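Long-range contact in syncytin-1 (Homo sapiens, PDB 5HA6), which probably drives cell-cell membrane fusion as the envelope glycoprotein of an endogenous retrovirus, its fusion subunit folding into a trimeric helical bundle: residues N37-V48 with V100-A111. The protein carries 1 engineered substitution. Residues are numbered along the deposited sequence; the frame is centred on the assembly and turned at random. Where two conformers were deposited one is given.
Sequences NGDMERVADSLV and VKEIRDRIQRRA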
ATOM      1  N   ASN A  37     -10.357   5.873 -16.738  1.00 22.87           N
ATOM      2  CA  ASN A  37     -11.315   5.380 -15.739  1.00 22.63           C
ATOM      3  C   ASN A  37     -11.107   3.905 -15.392  1.00 21.82           C
ATOM      4  O   ASN A  37     -11.053   3.536 -14.212  1.00 21.08           O
ATOM      5  CB  ASN A  37     -12.748   5.590 -16.219  1.00 23.91           C
ATOM      6  CG  ASN A  37     -13.204   7.040 -16.089  1.00 26.21           C
ATOM      7  OD1 ASN A  37     -12.472   7.891 -15.571  1.00 24.65           O
ATOM      8  ND2 ASN A  37     -14.409   7.330 -16.593  1.00 27.29           N
ATOM      9  N   GLY A  38     -10.958   3.052 -16.404  1.00 24.49           N
ATOM     10  CA  GLY A  38     -10.756   1.626 -16.102  1.00 23.47           C
ATOM     11  C   GLY A  38      -9.431   1.287 -15.388  1.00 20.58           C
ATOM     12  O   GLY A  38      -9.372   0.359 -14.549  1.00 21.20           O
ATOM     13  N   ASP A  39      -8.352   1.982 -15.725  1.00 22.92           N
ATOM     14  CA  ASP A  39      -7.113   1.834 -14.948  1.00 19.55           C
ATOM     15  C   ASP A  39      -7.333   2.298 -13.484  1.00 18.80           C
ATOM     16  O   ASP A  39      -7.006   1.612 -12.522  1.00 19.17           O
ATOM     17  CB  ASP A  39      -5.981   2.660 -15.559  1.00 21.68           C
ATOM     18  CG  ASP A  39      -5.411   2.085 -16.839  1.00 25.48           C
ATOM     19  OD1 ASP A  39      -6.037   1.258 -17.537  1.00 22.45           O
ATOM     20  OD2 ASP A  39      -4.304   2.539 -17.185  1.00 27.85           O
ATOM     21  N   MET A  40      -7.906   3.488 -13.310  1.00 20.22           N
ATOM     22  CA  MET A  40      -8.100   4.032 -11.964  1.00 19.46           C
ATOM     23  C   MET A  40      -9.056   3.249 -11.071  1.00 19.93           C
ATOM     24  O   MET A  40      -8.876   3.246  -9.846  1.00 21.91           O
ATOM     25  CB  MET A  40      -8.574   5.495 -12.061  1.00 19.61           C
ATOM     26  CG  MET A  40      -7.501   6.367 -12.559  1.00 22.21           C
ATOM     27  SD  MET A  40      -6.179   6.546 -11.310  1.00 25.33           S
ATOM     28  CE  MET A  40      -4.962   7.480 -12.157  1.00 37.76           C
ATOM     29  N   GLU A  41     -10.063   2.591 -11.652  1.00 22.05           N
ATOM     30  CA  GLU A  41     -10.895   1.692 -10.860  1.00 19.55           C
ATOM     31  C   GLU A  41     -10.027   0.598 -10.227  1.00 19.85           C
ATOM     32  O   GLU A  41     -10.169   0.267  -9.040  1.00 18.83           O
ATOM     33  CB  GLU A  41     -11.998   1.046 -11.714  1.00 24.90           C
ATOM     34  CG  GLU A  41     -13.049   1.978 -12.235  1.00 32.47           C
ATOM     35  CD  GLU A  41     -14.020   2.456 -11.152  1.00 36.33           C
ATOM     36  OE1 GLU A  41     -14.934   3.254 -11.478  1.00 38.24           O
ATOM     37  OE2 GLU A  41     -13.871   2.071  -9.976  1.00 36.66           O
ATOM     38  N   ARG A  42      -9.067   0.069 -10.996  1.00 21.80           N
ATOM     39  CA  ARG A  42      -8.191  -0.995 -10.486  1.00 18.76           C
ATOM     40  C   ARG A  42      -7.157  -0.458  -9.490  1.00 19.98           C
ATOM     41  O   ARG A  42      -6.928  -1.077  -8.428  1.00 19.52           O
ATOM     42  CB  ARG A  42      -7.497  -1.719 -11.645  1.00 21.33           C
ATOM     43  CG  ARG A  42      -8.477  -2.520 -12.457  1.00 22.45           C
ATOM     44  CD  ARG A  42      -8.012  -2.808 -13.855  1.00 24.97           C
ATOM     45  NE  ARG A  42      -8.924  -3.780 -14.474  1.00 27.04           N
ATOM     46  CZ  ARG A  42      -9.995  -3.480 -15.199  1.00 26.14           C
ATOM     47  NH1 ARG A  42     -10.370  -2.216 -15.440  1.00 25.00           N
ATOM     48  NH2 ARG A  42     -10.713  -4.463 -15.673  1.00 26.68           N
ATOM     49  N   VAL A  43      -6.569   0.716  -9.772  1.00 19.34           N
ATOM     50  CA  VAL A  43      -5.740   1.348  -8.742  1.00 19.01           C
ATOM     51  C   VAL A  43      -6.505   1.573  -7.405  1.00 18.24           C
ATOM     52  O   VAL A  43      -5.994   1.235  -6.310  1.00 18.42           O
ATOM     53  CB  VAL A  43      -5.168   2.662  -9.259  1.00 16.95           C
ATOM     54  CG1 VAL A  43      -4.379   3.432  -8.165  1.00 18.88           C
ATOM     55  CG2 VAL A  43      -4.292   2.403 -10.490  1.00 19.50           C
ATOM     56  N   ALA A  44      -7.678   2.181  -7.465  1.00 19.67           N
ATOM     57  CA  ALA A  44      -8.452   2.427  -6.264  1.00 18.82           C
ATOM     58  C   ALA A  44      -8.710   1.130  -5.511  1.00 21.75           C
ATOM     59  O   ALA A  44      -8.524   1.059  -4.270  1.00 23.87           O
ATOM     60  CB  ALA A  44      -9.791   3.108  -6.614  1.00 22.42           C
ATOM     61  N   ASP A  45      -9.157   0.108  -6.252  1.00 21.57           N
ATOM     62  CA  ASP A  45      -9.356  -1.210  -5.644  1.00 20.80           C
ATOM     63  C   ASP A  45      -8.107  -1.678  -4.895  1.00 21.79           C
ATOM     64  O   ASP A  45      -8.187  -2.191  -3.733  1.00 19.78           O
ATOM     65  CB  ASP A  45      -9.753  -2.273  -6.689  1.00 18.75           C
ATOM     66  CG  ASP A  45     -11.206  -2.119  -7.197  1.00 26.80           C
ATOM     67  OD1 ASP A  45     -11.962  -1.264  -6.675  1.00 25.97           O
ATOM     68  OD2 ASP A  45     -11.586  -2.881  -8.129  1.00 26.64           O
ATOM     69  N   SER A  46      -6.956  -1.528  -5.550  1.00 21.31           N
ATOM     70  CA  SER A  46      -5.696  -1.952  -4.945  1.00 14.97           C
ATOM     71  C   SER A  46      -5.364  -1.170  -3.691  1.00 18.86           C
ATOM     72  O   SER A  46      -4.934  -1.755  -2.659  1.00 17.49           O
ATOM     73  CB  SER A  46      -4.559  -1.849  -5.967  1.00 17.47           C
ATOM     74  OG  SER A  46      -4.818  -2.674  -7.089  1.00 20.93           O
ATOM     75  N   LEU A  47      -5.533   0.148  -3.753  1.00 18.02           N
ATOM     76  CA  LEU A  47      -5.255   0.990  -2.585  1.00 16.51           C
ATOM     77  C   LEU A  47      -6.119   0.560  -1.407  1.00 19.48           C
ATOM     78  O   LEU A  47      -5.621   0.437  -0.267  1.00 18.76           O
ATOM     79  CB  LEU A  47      -5.496   2.483  -2.899  1.00 15.00           C
ATOM     80  CG  LEU A  47      -4.572   3.083  -3.953  1.00 14.92           C
ATOM     81  CD1 LEU A  47      -5.114   4.474  -4.386  1.00 20.39           C
ATOM     82  CD2 LEU A  47      -3.109   3.194  -3.497  1.00 15.62           C
ATOM     83  N   VAL A  48      -7.402   0.280  -1.685  1.00 19.95           N
ATOM     84  CA  VAL A  48      -8.304  -0.141  -0.630  1.00 19.71           C
ATOM     85  C   VAL A  48      -7.846  -1.429  -0.023  1.00 18.58           C
ATOM     86  O   VAL A  48      -7.846  -1.590   1.228  1.00 18.04           O
ATOM     87  CB  VAL A  48      -9.762  -0.285  -1.148  1.00 22.25           C
ATOM     88  CG1 VAL A  48     -10.627  -1.055  -0.157  1.00 24.18           C
ATOM     89  CG2 VAL A  48     -10.315   1.097  -1.404  1.00 22.36           C
ATOM     90  N   VAL A 100      -9.072   7.555  -2.156  1.00 19.71           N
ATOM     91  CA  VAL A 100      -9.793   6.582  -2.997  1.00 20.33           C
ATOM     92  C   VAL A 100     -11.181   7.070  -3.390  1.00 23.10           C
ATOM     93  O   VAL A 100     -11.571   6.981  -4.565  1.00 22.85           O
ATOM     94  CB  VAL A 100      -9.916   5.237  -2.282  1.00 25.49           C
ATOM     95  CG1 VAL A 100     -10.925   4.308  -2.990  1.00 26.82           C
ATOM     96  CG2 VAL A 100      -8.518   4.567  -2.207  1.00 22.83           C
ATOM     97  N   LYS A 101     -11.926   7.592  -2.414  1.00 19.92           N
ATOM     98  CA  LYS A 101     -13.280   8.020  -2.703  1.00 21.32           C
ATOM     99  C   LYS A 101     -13.245   9.220  -3.645  1.00 24.24           C
ATOM    100  O   LYS A 101     -14.094   9.325  -4.543  1.00 23.14           O
ATOM    101  CB  LYS A 101     -14.053   8.313  -1.392  1.00 23.99           C
ATOM    102  CG  LYS A 101     -14.506   7.008  -0.648  1.00 23.79           C
ATOM    103  CD  LYS A 101     -15.166   7.271   0.679  1.00 26.03           C
ATOM    104  CE  LYS A 101     -15.498   5.972   1.432  1.00 28.26           C
ATOM    105  NZ  LYS A 101     -16.410   6.215   2.567  1.00 33.19           N
ATOM    106  N   GLU A 102     -12.246  10.094  -3.469  1.00 21.05           N
ATOM    107  CA  GLU A 102     -12.042  11.225  -4.407  1.00 21.26           C
ATOM    108  C   GLU A 102     -11.707  10.765  -5.839  1.00 20.95           C
ATOM    109  O   GLU A 102     -12.237  11.284  -6.819  1.00 19.71           O
ATOM    110  CB  GLU A 102     -10.916  12.120  -3.886  1.00 20.10           C
ATOM    111  CG  GLU A 102     -11.326  12.969  -2.689  1.00 22.45           C
ATOM    112  CD  GLU A 102     -10.123  13.738  -2.128  1.00 27.04           C
ATOM    113  OE1 GLU A 102      -9.147  13.964  -2.902  1.00 26.22           O
ATOM    114  OE2 GLU A 102     -10.134  14.087  -0.926  1.00 25.93           O
ATOM    115  N   ILE A 103     -10.821   9.789  -5.954  1.00 19.54           N
ATOM    116  CA  ILE A 103     -10.577   9.153  -7.251  1.00 22.43           C
ATOM    117  C   ILE A 103     -11.846   8.551  -7.894  1.00 19.24           C
ATOM    118  O   ILE A 103     -12.109   8.741  -9.095  1.00 24.92           O
ATOM    119  CB  ILE A 103      -9.501   8.077  -7.094  1.00 20.80           C
ATOM    120  CG1 ILE A 103      -8.155   8.767  -6.746  1.00 23.50           C
ATOM    121  CG2 ILE A 103      -9.419   7.230  -8.331  1.00 22.83           C
ATOM    122  CD1 ILE A 103      -7.052   7.804  -6.353  1.00 22.33           C
ATOM    123  N   ARG A 104     -12.610   7.804  -7.114  1.00 20.70           N
ATOM    124  CA  ARG A 104     -13.867   7.261  -7.605  1.00 26.00           C
ATOM    125  C   ARG A 104     -14.876   8.377  -7.996  1.00 25.19           C
ATOM    126  O   ARG A 104     -15.621   8.237  -9.011  1.00 21.15           O
ATOM    127  CB  ARG A 104     -14.423   6.297  -6.543  1.00 23.16           C
ATOM    128  CG  ARG A 104     -13.571   4.981  -6.490  1.00 23.83           C
ATOM    129  CD  ARG A 104     -14.069   4.007  -5.460  1.00 28.38           C
ATOM    130  NE  ARG A 104     -13.364   2.734  -5.603  1.00 31.54           N
ATOM    131  CZ  ARG A 104     -13.249   1.832  -4.639  1.00 30.10           C
ATOM    132  NH1 ARG A 104     -13.825   2.013  -3.447  1.00 34.58           N
ATOM    133  NH2 ARG A 104     -12.584   0.723  -4.878  1.00 31.45           N
ATOM    134  N   ASP A 105     -14.893   9.497  -7.237  1.00 22.14           N
ATOM    135  CA  ASP A 105     -15.720  10.636  -7.622  1.00 23.55           C
ATOM    136  C   ASP A 105     -15.287  11.187  -8.958  1.00 21.01           C
ATOM    137  O   ASP A 105     -16.109  11.611  -9.759  1.00 22.45           O
ATOM    138  CB  ASP A 105     -15.639  11.791  -6.602  1.00 23.92           C
ATOM    139  CG  ASP A 105     -16.175  11.425  -5.270  1.00 27.59           C
ATOM    140  OD1 ASP A 105     -16.969  10.451  -5.191  1.00 25.81           O
ATOM    141  OD2 ASP A 105     -15.825  12.147  -4.309  1.00 23.98           O
ATOM    142  N   ARG A 106     -13.977  11.292  -9.144  1.00 19.76           N
ATOM    143  CA  ARG A 106     -13.459  11.834 -10.404  1.00 23.14           C
ATOM    144  C   ARG A 106     -13.793  10.947 -11.587  1.00 21.68           C
ATOM    145  O   ARG A 106     -14.149  11.478 -12.670  1.00 24.44           O
ATOM    146  CB  ARG A 106     -11.942  12.054 -10.284  1.00 20.39           C
ATOM    147  CG  ARG A 106     -11.628  13.193  -9.331  1.00 22.16           C
ATOM    148  CD  ARG A 106     -10.138  13.309  -9.006  1.00 23.94           C
ATOM    149  NE  ARG A 106      -9.398  13.603 -10.252  1.00 23.00           N
ATOM    150  CZ  ARG A 106      -9.324  14.782 -10.842  1.00 25.15           C
ATOM    151  NH1 ARG A 106      -9.839  15.889 -10.290  1.00 26.68           N
ATOM    152  NH2 ARG A 106      -8.671  14.864 -11.997  1.00 27.09           N
ATOM    153  N   ILE A 107     -13.685   9.616 -11.405  1.00 19.39           N
ATOM    154  CA  ILE A 107     -14.183   8.696 -12.417  1.00 23.00           C
ATOM    155  C   ILE A 107     -15.649   8.952 -12.767  1.00 26.34           C
ATOM    156  O   ILE A 107     -16.031   9.110 -13.957  1.00 24.86           O
ATOM    157  CB  ILE A 107     -14.052   7.253 -11.959  1.00 22.06           C
ATOM    158  CG1 ILE A 107     -12.575   6.906 -11.860  1.00 18.45           C
ATOM    159  CG2 ILE A 107     -14.825   6.300 -12.874  1.00 20.60           C
ATOM    160  CD1 ILE A 107     -12.309   5.678 -11.006  1.00 25.37           C
ATOM    161  N   GLN A 108     -16.501   8.970 -11.772  1.00 22.99           N
ATOM    162  CA  GLN A 108     -17.894   9.203 -11.999  1.00 26.49           C
ATOM    163  C   GLN A 108     -18.112  10.554 -12.644  1.00 25.38           C
ATOM    164  O   GLN A 108     -18.887  10.655 -13.525  1.00 27.21           O
ATOM    165  CB  GLN A 108     -18.707   9.044 -10.717  1.00 31.06           C
ATOM    166  CG  GLN A 108     -18.777   7.629 -10.183  1.00 34.62           C
ATOM    167  CD  GLN A 108     -19.450   6.665 -11.135  1.00 37.76           C
ATOM    168  OE1 GLN A 108     -20.550   6.880 -11.573  1.00 38.31           O
ATOM    169  NE2 GLN A 108     -18.755   5.618 -11.479  1.00 38.63           N
ATOM    170  N   ARG A 109     -17.384  11.568 -12.225  1.00 25.02           N
ATOM    171  CA  ARG A 109     -17.644  12.891 -12.804  0.61 29.31           C
ATOM    172  C   ARG A 109     -17.286  12.920 -14.286  1.00 28.18           C
ATOM    173  O   ARG A 109     -18.011  13.514 -15.095  1.00 29.74           O
ATOM    174  CB  ARG A 109     -16.874  14.004 -12.085  0.61 28.74           C
ATOM    175  CG  ARG A 109     -16.972  15.377 -12.821  0.61 33.58           C
ATOM    176  CD  ARG A 109     -16.259  16.524 -12.094  0.61 32.91           C
ATOM    177  NE  ARG A 109     -14.799  16.360 -12.074  0.61 29.90           N
ATOM    178  CZ  ARG A 109     -13.959  17.230 -11.520  0.61 34.32           C
ATOM    179  NH1 ARG A 109     -14.416  18.331 -10.939  0.61 35.01           N
ATOM    180  NH2 ARG A 109     -12.654  17.006 -11.546  0.61 34.80           N
ATOM    181  N   ARG A 110     -16.152  12.296 -14.661  1.00 25.75           N
ATOM    182  CA  ARG A 110     -15.805  12.253 -16.093  1.00 26.60           C
ATOM    183  C   ARG A 110     -16.883  11.554 -16.907  1.00 27.74           C
ATOM    184  O   ARG A 110     -17.335  12.051 -17.956  1.00 29.92           O
ATOM    185  CB  ARG A 110     -14.472  11.528 -16.295  1.00 26.10           C
ATOM    186  CG  ARG A 110     -13.283  12.388 -15.873  1.00 25.89           C
ATOM    187  CD  ARG A 110     -12.000  11.782 -16.344  1.00 24.29           C
ATOM    188  NE  ARG A 110     -11.719  10.601 -15.529  1.00 22.50           N
ATOM    189  CZ  ARG A 110     -10.925  10.603 -14.465  1.00 23.93           C
ATOM    190  NH1 ARG A 110     -10.360  11.727 -14.059  1.00 27.59           N
ATOM    191  NH2 ARG A 110     -10.752   9.485 -13.774  1.00 19.90           N
ATOM    192  N   ALA A 111     -17.312  10.395 -16.415  1.00 26.81           N
ATOM    193  CA  ALA A 111     -18.417   9.712 -17.119  1.00 28.37           C
ATOM    194  C   ALA A 111     -19.692  10.577 -17.161  1.00 30.81           C
ATOM    195  O   ALA A 111     -20.434  10.638 -18.160  1.00 35.05           O
ATOM    196  CB  ALA A 111     -18.705   8.402 -16.442  1.00 29.61           C
TER
HETATM  197  O   HOH W   1     -16.330   5.265  -9.498  1.00 32.16           O
HETATM  198  O   HOH W   2     -12.814   1.463  -7.818  1.00 41.38           O
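The carboxamide oxygen OD1 of N37 accepts two hydrogen bonds from the side-on guanidinium of R110: NE lies 2.8 Å from OD1, NH2 3.0 Å. OD1 sits in the guanidinium plane, while the amide is turned 38° from it. A bend at chi3 folds the R110 chain back so that the carbonyl oxygen of R106 lies over one guanidinium face. R110 also forms salt bridges to E35 and D39 of the third subunit, which help fix the group's rotation. Beside this pair, I107 fills the angle between N37 and E41: its CG2 is 3.7 Å from N37 CG, and its CD1 lies against the carboxylate of E41 and CB of M40. The bent E41 chain carries OE1 to a water that also joins the carbonyl oxygen of R104 and NE2 of Q108. R104, extended from CG to NE, passes A44 CB (3.7 Å from NE) and reaches OD1 of D45 through NH2 at 2.8 Å, a salt bridge whose hydrogen bond is weak, the carboxylate standing 71° from the guanidinium. V100 CG1 sits over the rim of one face of that guanidinium and meets V48 CG2 at 3.6 Å; V100 CG2 rests on L47 CB. The axes of segments 37-48 and 100-111 run antiparallel at 164° and come within 9.7 Å of each other. M40 meets M40 of the second subunit, placing helix 25-71 at the core; I103 also packs on R42 of the third, setting helix 93-115 between two inner helices, consistent with the six-helix bundle of class I fusion proteins.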